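Local coordinates for protein thioredoxin (Bacillus cereus, PDB 3ZIT) that probably transfers electrons in thiol-disulfide exchange, as a small thioredoxin-like protein of the glutaredoxin family with a CxxC disulfide at the start of a helix, at residues A8-P13 with E31-K36; V16-F21 with A64-E69; V56-E61 with E69-L74. The protein carries 1 engineered substitution. One frame throughout, in Å; residues are numbered along the deposited sequence.

How the contacts relate
Along the chain the segments come in the order 8-13, 16-21, 31-36, 56-61, 64-69 and 69-74, so contact 1 interleaves with contact 2 and closes before contact 3 opens. Contacts 1 and 3 reach the same four-stranded sheet on opposite sides of the chain's centre, about 18 Å apart between centres. Contact 2 lies about 13 Å from contact 1 and 10 Å from contact 3, centre to centre, and touches both: Lys19 on helix 13-24 forms a salt bridge with Glu31, and Val18 packs on Val56 and Leu71. Contacts 2 and 3 share helix 68-75 and Glu69. Together they tie the disulfide-bearing loop, the sheet and two helices into one compact thioredoxin-like fold.

Contact 1 (A8-P13 with E31-K36); sequences AQPDCP and EFDVKK. Engineered in segment 8-13: Ala8 (natural residue Thr).
Ala8, an engineered residue that is Thr in the natural sequence, is held by two backbone bonds to the end of the neighbouring parallel strand and the residue just past it. Its N donates to Phe32 O at 2.9 Å, and its O accepts from Val34 N at the same length, so the pair brackets Asp33 as in a regular parallel bridge. This is the close-packed end: Asp33 CA also sits 3.3 Å from Ala8 O in a CA-H...O contact, and Val34 CG2 lies beside that same oxygen.

Beyond the bridge the contact turns polar and more open. Gln9 and Lys35 meet at the surface, where Lys35 NZ bonds to Gln9 OE1 at 2.7 Å from above the carbonyl plane, 41° out of it. Lys35 CG packs near Gln9 CB, and bends at chi2 and chi4 bring NZ round to the amide oxygen. Pro10 lays its CD against the Asp33 carboxylate, 3.6 Å from OD2, while Lys36 NZ reaches Pro10 CG and makes a salt bridge to Asp33 OD2 (2.9 Å).

At Asp33 OD1 the bond from Lys35 N closes an Asx turn, and that from Lys36 N extends it to an Asx motif. Gripped by two backbone N-H groups and an ammonium group, the carboxylate against which Pro10 lies is fixed in rotation and would probably favour its ionised form.

Contact 2 (V16-F21 with A64-E69); sequences VIVKEF and AGFQIE
Ile68 lays its CG2 methyl over one face of the Phe21 ring, 4.1 Å from the ring centroid and 18° off the normal, a CH-pi contact displaced toward the rim. The nearest ring atoms are CE1 and CZ, and the two side chains run past each other in opposite directions. With chi1 at 171° the Phe21 ring points away from its backbone N, out from helix 13-24 toward the start of helix 68-75.

The other branch of Ile68 works separately: its CD1 reaches Val18 CG2 at 4.1 Å. That valine methyl also lies 4.0 Å from Phe66 CD1, so it touches both residues from one position on the helix. Ile17 takes the Phe66 ring differently. Its CG2 comes in at the ring edge, close to the ring plane, 3.5 Å from CE1 and a little farther from CZ, and the two side chains cross at about a right angle. With chi1 at -169°, Phe66 extends its ring across to the helix although its backbone belongs to the loop.

The interface is therefore wholly apolar between the segments. Behind it, Gln67, the N-cap residue of helix 68-75, turns away and folds back on its own loop: NE2 donates to Ala64 O at 2.8 Å, almost straight, with the acceptor in the amide plane.

Helix 13-24 thus packs against the loop following strand 61-64 and the first turn of helix 68-75. Val18 also touches Pro54 and Leu71, and Phe21 touches Gln72. The second subunit adds its Phe66 on Phe21 and its Ile17 on Ile17.

Contact 3 (V56-E61 with E69-L74); sequences VVIDGE and EKLQQL
Leu71 sets its CD2 methyl against Val56 and Ile58, two strand residues whose side chains both point to the helix. The methyl is 3.8 Å from Val56 CB and nearly as close to both valine branches, so it sits against the fork of Val56; it is also 4.0 Å from Ile58 CD1. Leu71 and Leu74 share one conformation, CG anti to the carbonyl carbon with chi2 extended (chi1 -70° in each), yet they use different atoms: CD2 of Leu71, but CB and CD1 of Leu74.

Ile58 answers with an outstretched CG1 arm: chi2 of 166° carries CD1 away from the strand until it lies between the two leucines, 3.8 Å from Leu74 CB. Glu61 is modelled in two conformers, so its contacts are tentative: in the one described the chain bends at chi2, CG lies 3.7 Å from Leu74 CD1, and a water accepting from Lys70 NZ makes a weak bond to OE2.

A type I' turn from Ile58 to Glu61 brings Glu61 round beside the helix. Strand 56-58 and helix 69-74 run in nearly the same direction, 23° apart, their axes 10.0 Å from each other at closest approach. Helix 68-75 thus covers the hairpin of strands 55-58 and 61-64, with Val63 also touching both leucines and Val18 of helix 13-24 meeting Val56 and Leu71.

Contact 1 (A8-P13 with E31-K36)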
loop_
_atom_site.group_PDB
_atom_site.type_symbol
_atom_site.label_atom_id
_atom_site.label_comp_id
_atom_site.label_asym_id
_atom_site.label_seq_id
_atom_site.Cartn_x
_atom_site.Cartn_y
_atom_site.Cartn_z
ATOM N N ALA B 8 4.459 14.021 0.518
ATOM C CA ALA B 8 5.394 12.921 0.527
ATOM C C ALA B 8 6.823 13.473 0.638
ATOM O O ALA B 8 7.016 14.684 0.650
ATOM C CB ALA B 8 5.279 12.086 -0.759
ATOM N N GLN B 9 7.780 12.594 0.700
ATOM C CA GLN B 9 9.200 12.963 0.670
ATOM C C GLN B 9 9.954 11.736 0.160
ATOM O O GLN B 9 9.402 10.619 0.133
ATOM C CB GLN B 9 9.715 13.521 1.934
ATOM C CG GLN B 9 9.723 12.483 3.031
ATOM C CD GLN B 9 10.362 13.020 4.389
ATOM O OE1 GLN B 9 10.415 14.170 4.727
ATOM N NE2 GLN B 9 10.799 12.090 5.180
ATOM N N PRO B 10 11.232 11.927 -0.196
ATOM C CA PRO B 10 12.073 10.789 -0.621
ATOM C C PRO B 10 12.345 9.845 0.582
ATOM O O PRO B 10 12.194 10.211 1.787
ATOM C CB PRO B 10 13.422 11.431 -0.969
ATOM C CG PRO B 10 13.071 12.826 -1.257
ATOM C CD PRO B 10 11.951 13.200 -0.348
ATOM N N ASP B 11 12.726 8.635 0.271
ATOM C CA ASP B 11 13.096 7.618 1.202
ATOM C C ASP B 11 11.959 7.433 2.171
ATOM O O ASP B 11 12.143 7.392 3.398
ATOM C CB ASP B 11 14.356 7.944 1.944
ATOM C CG ASP B 11 14.975 6.677 2.582
ATOM O OD1 ASP B 11 14.506 5.513 2.339
ATOM O OD2 ASP B 11 15.903 6.889 3.370
ATOM N N CYS B 12 10.759 7.196 1.641
ATOM C CA CYS B 12 9.575 7.136 2.437
ATOM C C CYS B 12 8.735 6.033 1.804
ATOM O O CYS B 12 7.818 6.235 1.020
ATOM C CB CYS B 12 8.846 8.477 2.412
ATOM S SG CYS B 12 7.269 8.416 3.371
ATOM N N PRO B 13 9.071 4.792 2.143
ATOM C CA PRO B 13 8.278 3.672 1.564
ATOM C C PRO B 13 6.761 3.768 1.835
ATOM O O PRO B 13 5.966 3.468 0.937
ATOM C CB PRO B 13 8.890 2.405 2.160
ATOM C CG PRO B 13 10.305 2.777 2.354
ATOM C CD PRO B 13 10.238 4.266 2.823
ATOM N N GLU B 31 0.497 15.782 -5.912
ATOM C CA GLU B 31 1.454 15.488 -4.900
ATOM C C GLU B 31 2.412 16.597 -4.659
ATOM O O GLU B 31 2.672 17.477 -5.555
ATOM C CB GLU B 31 2.240 14.231 -5.141
ATOM C CG GLU B 31 3.243 14.369 -6.266
ATOM C CD GLU B 31 3.749 13.045 -6.520
ATOM O OE1 GLU B 31 4.635 12.555 -5.733
ATOM O OE2 GLU B 31 3.141 12.290 -7.237
ATOM N N PHE B 32 3.059 16.634 -3.481
ATOM C CA PHE B 32 4.031 17.581 -3.091
ATOM C C PHE B 32 5.136 16.871 -2.349
ATOM O O PHE B 32 4.864 15.957 -1.585
ATOM C CB PHE B 32 3.490 18.656 -2.181
ATOM C CG PHE B 32 2.329 19.346 -2.774
ATOM C CD1 PHE B 32 2.533 20.410 -3.659
ATOM C CD2 PHE B 32 1.037 18.910 -2.580
ATOM C CE1 PHE B 32 1.432 21.020 -4.260
ATOM C CE2 PHE B 32 -0.073 19.509 -3.163
ATOM C CZ PHE B 32 0.148 20.559 -4.056
ATOM N N ASP B 33 6.389 17.306 -2.561
ATOM C CA ASP B 33 7.585 16.781 -1.871
ATOM C C ASP B 33 7.988 17.789 -0.845
ATOM O O ASP B 33 8.417 18.866 -1.193
ATOM C CB ASP B 33 8.642 16.509 -2.909
ATOM C CG ASP B 33 9.927 15.928 -2.311
ATOM O OD1 ASP B 33 10.328 16.335 -1.257
ATOM O OD2 ASP B 33 10.551 15.074 -3.034
ATOM N N VAL B 34 7.796 17.452 0.436
ATOM C CA VAL B 34 8.045 18.395 1.507
ATOM C C VAL B 34 9.501 18.636 1.784
ATOM O O VAL B 34 9.827 19.496 2.574
ATOM C CB VAL B 34 7.220 18.044 2.763
ATOM C CG1 VAL B 34 5.765 18.022 2.493
ATOM C CG2 VAL B 34 7.697 16.744 3.433
ATOM N N LYS B 35 10.413 17.829 1.218
ATOM C CA LYS B 35 11.837 18.156 1.329
ATOM C C LYS B 35 12.185 19.225 0.305
ATOM O O LYS B 35 12.977 20.108 0.572
ATOM C CB LYS B 35 12.683 16.897 1.124
ATOM C CG LYS B 35 12.714 15.941 2.292
ATOM C CD LYS B 35 13.612 16.488 3.384
ATOM C CE LYS B 35 13.773 15.395 4.470
ATOM N NZ LYS B 35 12.656 15.452 5.467
ATOM N N LYS B 36 11.641 19.157 -0.910
ATOM C CA LYS B 36 11.983 20.029 -2.052
ATOM C C LYS B 36 11.134 21.238 -2.129
ATOM O O LYS B 36 11.482 22.163 -2.845
ATOM C CB LYS B 36 11.889 19.235 -3.345
ATOM C CG LYS B 36 12.831 18.052 -3.391
ATOM C CD LYS B 36 12.658 17.282 -4.718
ATOM C CE LYS B 36 13.487 16.021 -4.907
ATOM N NZ LYS B 36 13.360 15.088 -3.789
#

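Contact 2 (V16-F21 with A64-E69)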
loop_
_atom_site.group_PDB
_atom_site.type_symbol
_atom_site.label_atom_id
_atom_site.label_comp_id
_atom_site.label_asym_id
_atom_site.label_seq_id
_atom_site.Cartn_x
_atom_site.Cartn_y
_atom_site.Cartn_z
ATOM N N VAL B 16 5.328 5.870 -0.825
ATOM C CA VAL B 16 5.268 5.154 -2.116
ATOM C C VAL B 16 4.072 4.216 -2.130
ATOM O O VAL B 16 3.381 4.170 -3.158
ATOM C CB VAL B 16 6.556 4.318 -2.348
ATOM C CG1 VAL B 16 6.387 3.379 -3.553
ATOM C CG2 VAL B 16 7.697 5.245 -2.550
ATOM N N ILE B 17 3.855 3.498 -1.041
ATOM C CA ILE B 17 2.714 2.605 -0.934
ATOM C C ILE B 17 1.421 3.372 -1.098
ATOM O O ILE B 17 0.533 2.971 -1.839
ATOM C CB ILE B 17 2.761 1.760 0.323
ATOM C CG1 ILE B 17 4.025 0.910 0.315
ATOM C CG2 ILE B 17 1.417 1.041 0.541
ATOM C CD1 ILE B 17 4.363 0.393 1.673
ATOM N N VAL B 18 1.286 4.509 -0.425
ATOM C CA VAL B 18 0.080 5.306 -0.573
ATOM C C VAL B 18 -0.105 5.783 -1.985
ATOM O O VAL B 18 -1.187 5.668 -2.555
ATOM C CB VAL B 18 0.103 6.485 0.452
ATOM C CG1 VAL B 18 -0.974 7.549 0.071
ATOM C CG2 VAL B 18 -0.178 5.922 1.814
ATOM N N LYS B 19 0.955 6.342 -2.605
ATOM C CA LYS B 19 0.800 6.825 -3.977
ATOM C C LYS B 19 0.439 5.682 -4.928
ATOM O O LYS B 19 -0.422 5.848 -5.780
ATOM C CB LYS B 19 2.075 7.509 -4.426
ATOM C CG LYS B 19 2.347 8.857 -3.828
ATOM C CD LYS B 19 3.817 9.324 -4.092
ATOM C CE LYS B 19 4.346 10.644 -3.829
ATOM N NZ LYS B 19 5.626 10.485 -4.588
ATOM N N GLU B 20 1.080 4.523 -4.790
ATOM C CA GLU B 20 0.759 3.412 -5.664
ATOM C C GLU B 20 -0.622 2.904 -5.466
ATOM O O GLU B 20 -1.281 2.486 -6.435
ATOM C CB GLU B 20 1.836 2.339 -5.565
ATOM C CG GLU B 20 3.225 2.868 -6.072
ATOM C CD GLU B 20 3.222 3.261 -7.580
ATOM O OE1 GLU B 20 2.632 2.477 -8.336
ATOM O OE2 GLU B 20 3.823 4.313 -8.014
ATOM N N PHE B 21 -1.088 2.867 -4.208
ATOM C CA PHE B 21 -2.482 2.535 -3.886
ATOM C C PHE B 21 -3.442 3.527 -4.651
ATOM O O PHE B 21 -4.419 3.116 -5.231
ATOM C CB PHE B 21 -2.654 2.552 -2.398
ATOM C CG PHE B 21 -4.096 2.436 -1.956
ATOM C CD1 PHE B 21 -4.669 1.134 -1.925
ATOM C CD2 PHE B 21 -4.843 3.518 -1.631
ATOM C CE1 PHE B 21 -5.980 0.905 -1.584
ATOM C CE2 PHE B 21 -6.240 3.345 -1.259
ATOM C CZ PHE B 21 -6.705 1.991 -1.233
ATOM N N ALA B 64 -3.442 11.664 8.405
ATOM C CA ALA B 64 -2.038 11.682 8.746
ATOM C C ALA B 64 -1.480 10.250 8.825
ATOM O O ALA B 64 -2.080 9.348 9.456
ATOM C CB ALA B 64 -1.822 12.375 10.083
ATOM N N GLY B 65 -0.304 10.023 8.250
ATOM C CA GLY B 65 0.364 8.776 8.366
ATOM C C GLY B 65 -0.301 7.681 7.521
ATOM O O GLY B 65 -1.091 7.916 6.608
ATOM N N PHE B 66 0.052 6.440 7.816
ATOM C CA PHE B 66 -0.329 5.292 6.952
ATOM C C PHE B 66 -1.655 4.740 7.377
ATOM O O PHE B 66 -1.692 3.983 8.304
ATOM C CB PHE B 66 0.785 4.252 7.004
ATOM C CG PHE B 66 0.672 3.173 6.021
ATOM C CD1 PHE B 66 0.957 3.459 4.715
ATOM C CD2 PHE B 66 0.193 1.892 6.334
ATOM C CE1 PHE B 66 0.893 2.466 3.714
ATOM C CE2 PHE B 66 0.061 0.883 5.372
ATOM C CZ PHE B 66 0.452 1.186 4.078
ATOM N N GLN B 67 -2.733 5.171 6.738
ATOM C CA GLN B 67 -4.101 4.808 7.113
ATOM C C GLN B 67 -4.824 4.429 5.825
ATOM O O GLN B 67 -5.671 5.209 5.310
ATOM C CB GLN B 67 -4.859 5.941 7.805
ATOM C CG GLN B 67 -4.206 6.401 9.103
ATOM C CD GLN B 67 -5.133 7.391 9.779
ATOM O OE1 GLN B 67 -6.297 7.062 10.090
ATOM N NE2 GLN B 67 -4.673 8.597 10.096
ATOM N N ILE B 68 -4.600 3.215 5.362
ATOM C CA ILE B 68 -5.174 2.835 4.043
ATOM C C ILE B 68 -6.696 2.730 4.082
ATOM O O ILE B 68 -7.375 3.195 3.167
ATOM C CB ILE B 68 -4.559 1.521 3.558
ATOM C CG1 ILE B 68 -3.059 1.644 3.337
ATOM C CG2 ILE B 68 -5.263 1.034 2.298
ATOM C CD1 ILE B 68 -2.626 2.729 2.308
ATOM N N GLU B 69 -7.251 2.088 5.131
ATOM C CA GLU B 69 -8.721 1.925 5.202
ATOM C C GLU B 69 -9.420 3.283 5.319
ATOM O O GLU B 69 -10.434 3.500 4.698
ATOM C CB GLU B 69 -9.139 0.947 6.312
ATOM C CG GLU B 69 -8.769 -0.485 5.967
ATOM C CD GLU B 69 -9.714 -1.586 6.460
ATOM O OE1 GLU B 69 -9.776 -1.826 7.696
ATOM O OE2 GLU B 69 -10.394 -2.237 5.647
#

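Contact 3 (V56-E61 with E69-L74)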
loop_
_atom_site.group_PDB
_atom_site.type_symbol
_atom_site.label_atom_id
_atom_site.label_comp_id
_atom_site.label_asym_id
_atom_site.label_seq_id
_atom_site.Cartn_x
_atom_site.Cartn_y
_atom_site.Cartn_z
ATOM N N VAL B 56 -2.403 12.794 3.532
ATOM C CA VAL B 56 -3.267 13.030 2.406
ATOM C C VAL B 56 -4.382 13.942 2.905
ATOM O O VAL B 56 -4.913 13.730 3.998
ATOM C CB VAL B 56 -3.825 11.725 1.853
ATOM C CG1 VAL B 56 -4.677 11.965 0.606
ATOM C CG2 VAL B 56 -2.690 10.763 1.490
ATOM N N VAL B 57 -4.762 14.943 2.074
ATOM C CA VAL B 57 -5.850 15.861 2.395
ATOM C C VAL B 57 -6.926 15.612 1.346
ATOM O O VAL B 57 -6.671 15.728 0.156
ATOM C CB VAL B 57 -5.379 17.306 2.454
ATOM C CG1 VAL B 57 -6.541 18.161 2.919
ATOM C CG2 VAL B 57 -4.210 17.419 3.403
ATOM N N ILE B 58 -8.150 15.265 1.810
ATOM C CA ILE B 58 -9.231 14.877 0.922
ATOM C C ILE B 58 -10.385 15.831 1.182
ATOM O O ILE B 58 -11.057 15.741 2.219
ATOM C CB ILE B 58 -9.658 13.459 1.159
ATOM C CG1 ILE B 58 -8.463 12.525 0.954
ATOM C CG2 ILE B 58 -10.840 13.081 0.227
ATOM C CD1 ILE B 58 -8.592 11.180 1.438
ATOM N N ASP B 59 -10.613 16.778 0.252
ATOM C CA ASP B 59 -11.670 17.784 0.448
ATOM C C ASP B 59 -11.550 18.460 1.810
ATOM O O ASP B 59 -12.572 18.737 2.465
ATOM C CB ASP B 59 -13.034 17.140 0.234
ATOM C CG ASP B 59 -14.073 18.124 -0.195
ATOM O OD1 ASP B 59 -13.736 19.224 -0.695
ATOM O OD2 ASP B 59 -15.267 17.774 -0.007
ATOM N N GLY B 60 -10.322 18.731 2.226
ATOM C CA GLY B 60 -10.071 19.402 3.507
ATOM C C GLY B 60 -9.789 18.492 4.664
ATOM O O GLY B 60 -9.312 18.951 5.679
ATOM N N GLU B 61 -10.113 17.205 4.550
ATOM C CA GLU B 61 -9.939 16.310 5.703
ATOM C C GLU B 61 -8.513 15.730 5.658
ATOM O O GLU B 61 -8.096 15.140 4.646
ATOM C CB GLU B 61 -10.941 15.212 5.610
ATOM C CG GLU B 61 -10.830 14.160 6.686
ATOM C CD GLU B 61 -11.679 14.425 7.821
ATOM O OE1 GLU B 61 -12.726 14.967 7.632
ATOM O OE2 GLU B 61 -11.343 13.886 8.896
ATOM N N GLU B 69 -7.251 2.088 5.131
ATOM C CA GLU B 69 -8.721 1.925 5.202
ATOM C C GLU B 69 -9.420 3.283 5.319
ATOM O O GLU B 69 -10.434 3.500 4.698
ATOM C CB GLU B 69 -9.139 0.947 6.312
ATOM C CG GLU B 69 -8.769 -0.485 5.967
ATOM C CD GLU B 69 -9.714 -1.586 6.460
ATOM O OE1 GLU B 69 -9.776 -1.826 7.696
ATOM O OE2 GLU B 69 -10.394 -2.237 5.647
ATOM N N LYS B 70 -8.851 4.196 6.068
ATOM C CA LYS B 70 -9.467 5.539 6.211
ATOM C C LYS B 70 -9.383 6.252 4.876
ATOM O O LYS B 70 -10.341 6.893 4.453
ATOM C CB LYS B 70 -8.695 6.311 7.273
ATOM C CG LYS B 70 -9.188 7.695 7.497
ATOM C CD LYS B 70 -10.468 7.697 8.104
ATOM C CE LYS B 70 -10.837 9.062 8.693
ATOM N NZ LYS B 70 -12.197 9.022 9.201
ATOM N N LEU B 71 -8.290 6.141 4.141
ATOM C CA LEU B 71 -8.247 6.708 2.763
ATOM C C LEU B 71 -9.332 6.129 1.876
ATOM O O LEU B 71 -9.970 6.876 1.147
ATOM C CB LEU B 71 -6.885 6.452 2.184
ATOM C CG LEU B 71 -5.713 7.107 2.640
ATOM C CD1 LEU B 71 -4.646 6.735 1.462
ATOM C CD2 LEU B 71 -5.855 8.579 2.619
ATOM N N GLN B 72 -9.454 4.813 1.897
ATOM C CA GLN B 72 -10.436 4.184 1.062
ATOM C C GLN B 72 -11.796 4.756 1.369
ATOM O O GLN B 72 -12.576 5.001 0.443
ATOM C CB GLN B 72 -10.479 2.689 1.329
ATOM C CG GLN B 72 -9.445 1.905 0.719
ATOM C CD GLN B 72 -9.825 0.453 0.747
ATOM O OE1 GLN B 72 -9.530 -0.264 -0.178
ATOM N NE2 GLN B 72 -10.471 0.013 1.815
ATOM N N GLN B 73 -12.163 4.853 2.671
ATOM C CA GLN B 73 -13.454 5.356 3.063
ATOM C C GLN B 73 -13.674 6.774 2.567
ATOM O O GLN B 73 -14.654 7.057 1.947
ATOM C CB GLN B 73 -13.562 5.339 4.627
ATOM C CG GLN B 73 -13.761 4.008 5.339
ATOM C CD GLN B 73 -13.418 3.999 6.822
ATOM O OE1 GLN B 73 -13.418 5.020 7.634
ATOM N NE2 GLN B 73 -13.146 2.770 7.240
ATOM N N LEU B 74 -12.714 7.642 2.811
ATOM C CA LEU B 74 -12.884 9.065 2.437
ATOM C C LEU B 74 -12.906 9.301 0.937
ATOM O O LEU B 74 -13.464 10.254 0.466
ATOM C CB LEU B 74 -11.799 9.899 3.091
ATOM C CG LEU B 74 -11.905 10.049 4.591
ATOM C CD1 LEU B 74 -10.723 10.814 5.098
ATOM C CD2 LEU B 74 -13.250 10.639 5.104
HETATM O O HOH W 1 -13.721 11.375 9.045
#